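PDB 6L0H: dihydroorotase from Saccharomyces cerevisiae S288C, which catalyses the reversible, zinc-dependent interconversion of N-carbamoyl-L-aspartate and dihydroorotate, the third step of de novo pyrimidine biosynthesis. Local coordinates for residues Ala325-Lys330 against Trp357-Glu362. Sequence-based numbering, arbitrary orientation.
Sequences AILFKK and WSVRWE
Ile326 and Arg360 form one hydrogen-bonded pair of two antiparallel strands, Ile326 N reaching Arg360 O at 2.8 Å, and Phe328 and Ser358 form the next. Both pairs exchange N-H and C=O groups in nearly straight bonds. On the face carrying these four side chains, the Phe328 ring leans across to the partner strand, because CG sits between the backbone N and the carbonyl carbon (chi1 64°). Ser358 CB lies over one face of that ring, 3.9 Å from its centroid, while Arg360 CG packs against Phe328 CD1 at 3.6 Å. The Arg360 chain then bends at chi3 (-107°), which lays one guanidinium face over Ile326 CB; its charge is met by Glu4. Past the strand end, Ser358 OG donates to Lys330 O at 2.7 Å, at the last residue of the inverse gamma turn centred on Lys329.

Ala325, Leu327, Val359 and Trp361 point to the opposite face. Leu327 CD1 meets Val359 CB at 3.9 Å, and Ala325 CB rests on the face of Trp361, whose NE1 bonds to Arg31 O. At the strand end, Trp357 is sandwiched between Leu327 CD2 and the extended Lys329 chain, Lys329 CB standing 3.8 Å from the centroid of the six-membered ring. Glu292 accepts a hydrogen bond from Trp357 NE1 and forms a salt bridge with Lys329 NZ. Leu327, Trp357 and Val359 also press on helix 283-293. Strand 324-328 thus lies between N-terminal strand 4-6 and C-terminal strand 354-362 in a small antiparallel sheet outside the barrel, away from the zinc site, reminiscent of the composite beta layer of other amidohydrolases.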
loop_
_atom_site.group_PDB
_atom_site.type_symbol
_atom_site.label_atom_id
_atom_site.label_comp_id
_atom_site.label_asym_id
_atom_site.label_seq_id
_atom_site.Cartn_x
_atom_site.Cartn_y
_atom_site.Cartn_z
ATOM N N ALA A 325 9.423 -26.890 -23.538
ATOM C CA ALA A 325 8.252 -26.703 -22.699
ATOM C C ALA A 325 7.018 -26.671 -23.595
ATOM O O ALA A 325 6.951 -25.870 -24.535
ATOM C CB ALA A 325 8.377 -25.421 -21.869
ATOM N N ILE A 326 6.055 -27.547 -23.316
ATOM C CA ILE A 326 4.810 -27.626 -24.078
ATOM C C ILE A 326 3.662 -27.207 -23.175
ATOM O O ILE A 326 3.469 -27.776 -22.097
ATOM C CB ILE A 326 4.550 -29.027 -24.647
ATOM C CG1 ILE A 326 5.760 -29.546 -25.427
ATOM C CG2 ILE A 326 3.268 -29.013 -25.484
ATOM C CD1 ILE A 326 6.251 -28.632 -26.512
ATOM N N LEU A 327 2.935 -26.178 -23.598
ATOM C CA LEU A 327 1.732 -25.730 -22.923
ATOM C C LEU A 327 0.552 -26.529 -23.463
ATOM O O LEU A 327 0.414 -26.674 -24.679
ATOM C CB LEU A 327 1.519 -24.242 -23.172
ATOM C CG LEU A 327 0.971 -23.415 -22.031
ATOM C CD1 LEU A 327 1.967 -23.411 -20.886
ATOM C CD2 LEU A 327 0.755 -22.037 -22.571
ATOM N N PHE A 328 -0.281 -27.073 -22.571
ATOM C CA PHE A 328 -1.468 -27.795 -23.011
ATOM C C PHE A 328 -2.668 -27.315 -22.213
ATOM O O PHE A 328 -2.558 -27.019 -21.020
ATOM C CB PHE A 328 -1.294 -29.340 -22.935
ATOM C CG PHE A 328 -1.095 -29.916 -21.545
ATOM C CD1 PHE A 328 0.142 -29.869 -20.916
ATOM C CD2 PHE A 328 -2.126 -30.600 -20.917
ATOM C CE1 PHE A 328 0.339 -30.445 -19.658
ATOM C CE2 PHE A 328 -1.944 -31.181 -19.657
ATOM C CZ PHE A 328 -0.707 -31.099 -19.026
ATOM N N LYS A 329 -3.805 -27.176 -22.902
ATOM C CA LYS A 329 -4.985 -26.502 -22.349
ATOM C C LYS A 329 -5.802 -27.423 -21.437
ATOM O O LYS A 329 -6.939 -27.784 -21.725
ATOM C CB LYS A 329 -5.850 -25.937 -23.470
ATOM C CG LYS A 329 -6.809 -24.856 -22.973
ATOM C CD LYS A 329 -7.308 -23.925 -24.072
ATOM C CE LYS A 329 -8.156 -22.818 -23.444
ATOM N NZ LYS A 329 -8.773 -21.885 -24.424
ATOM N N LYS A 330 -5.181 -27.833 -20.337
ATOM C CA LYS A 330 -5.856 -28.536 -19.255
ATOM C C LYS A 330 -5.957 -27.643 -18.016
ATOM O O LYS A 330 -4.934 -27.217 -17.464
ATOM C CB LYS A 330 -5.127 -29.834 -18.930
ATOM C CG LYS A 330 -5.729 -30.562 -17.737
ATOM C CD LYS A 330 -5.229 -31.995 -17.650
ATOM C CE LYS A 330 -5.362 -32.522 -16.232
ATOM N NZ LYS A 330 -6.773 -32.374 -15.757
ATOM N N TRP A 357 -4.264 -23.222 -18.554
ATOM C CA TRP A 357 -3.175 -23.966 -19.165
ATOM C C TRP A 357 -2.320 -24.673 -18.117
ATOM O O TRP A 357 -2.197 -24.218 -16.970
ATOM C CB TRP A 357 -2.295 -23.036 -20.015
ATOM C CG TRP A 357 -3.024 -22.393 -21.161
ATOM C CD1 TRP A 357 -3.731 -21.228 -21.139
ATOM C CD2 TRP A 357 -3.111 -22.890 -22.507
ATOM N NE1 TRP A 357 -4.260 -20.964 -22.393
ATOM C CE2 TRP A 357 -3.889 -21.967 -23.247
ATOM C CE3 TRP A 357 -2.608 -24.022 -23.155
ATOM C CZ2 TRP A 357 -4.173 -22.146 -24.600
ATOM C CZ3 TRP A 357 -2.884 -24.195 -24.494
ATOM C CH2 TRP A 357 -3.664 -23.263 -25.203
ATOM N N SER A 358 -1.732 -25.792 -18.536
ATOM C CA SER A 358 -0.728 -26.551 -17.800
ATOM C C SER A 358 0.498 -26.702 -18.688
ATOM O O SER A 358 0.430 -26.508 -19.906
ATOM C CB SER A 358 -1.245 -27.937 -17.401
ATOM O OG SER A 358 -2.425 -27.842 -16.646
ATOM N N VAL A 359 1.621 -27.099 -18.096
ATOM C CA VAL A 359 2.850 -27.215 -18.861
ATOM C C VAL A 359 3.520 -28.550 -18.570
ATOM O O VAL A 359 3.527 -29.016 -17.425
ATOM C CB VAL A 359 3.792 -26.006 -18.600
ATOM C CG1 VAL A 359 4.152 -25.837 -17.114
ATOM C CG2 VAL A 359 5.038 -26.097 -19.491
ATOM N N ARG A 360 4.049 -29.176 -19.631
ATOM C CA ARG A 360 4.808 -30.422 -19.599
ATOM C C ARG A 360 6.051 -30.285 -20.483
ATOM O O ARG A 360 6.227 -29.297 -21.201
ATOM C CB ARG A 360 3.960 -31.601 -20.086
ATOM C CG ARG A 360 3.389 -31.347 -21.473
ATOM C CD ARG A 360 2.709 -32.581 -22.054
ATOM N NE ARG A 360 3.566 -33.119 -23.101
ATOM C CZ ARG A 360 3.359 -32.945 -24.401
ATOM N NH1 ARG A 360 2.265 -32.323 -24.817
ATOM N NH2 ARG A 360 4.212 -33.459 -25.284
ATOM N N TRP A 361 6.895 -31.317 -20.475
ATOM C CA TRP A 361 8.173 -31.298 -21.173
ATOM C C TRP A 361 8.277 -32.390 -22.241
ATOM O O TRP A 361 7.904 -33.541 -22.001
ATOM C CB TRP A 361 9.293 -31.428 -20.158
ATOM C CG TRP A 361 9.361 -30.211 -19.266
ATOM C CD1 TRP A 361 8.760 -30.043 -18.041
ATOM C CD2 TRP A 361 10.037 -28.972 -19.558
ATOM N NE1 TRP A 361 9.057 -28.780 -17.539
ATOM C CE2 TRP A 361 9.828 -28.107 -18.452
ATOM C CE3 TRP A 361 10.804 -28.516 -20.643
ATOM C CZ2 TRP A 361 10.355 -26.820 -18.401
ATOM C CZ3 TRP A 361 11.335 -27.234 -20.588
ATOM C CH2 TRP A 361 11.104 -26.398 -19.475
ATOM N N GLU A 362 8.765 -32.018 -23.429
ATOM C CA GLU A 362 8.969 -32.914 -24.562
ATOM C C GLU A 362 10.412 -32.928 -25.044
ATOM O O GLU A 362 11.028 -31.868 -25.216
ATOM C CB GLU A 362 7.964 -32.525 -25.683
ATOM C CG GLU A 362 7.409 -33.566 -26.762
ATOM C CD GLU A 362 6.806 -32.707 -27.941
ATOM O OE1 GLU A 362 6.345 -31.625 -27.503
ATOM O OE2 GLU A 362 6.828 -32.957 -29.197
#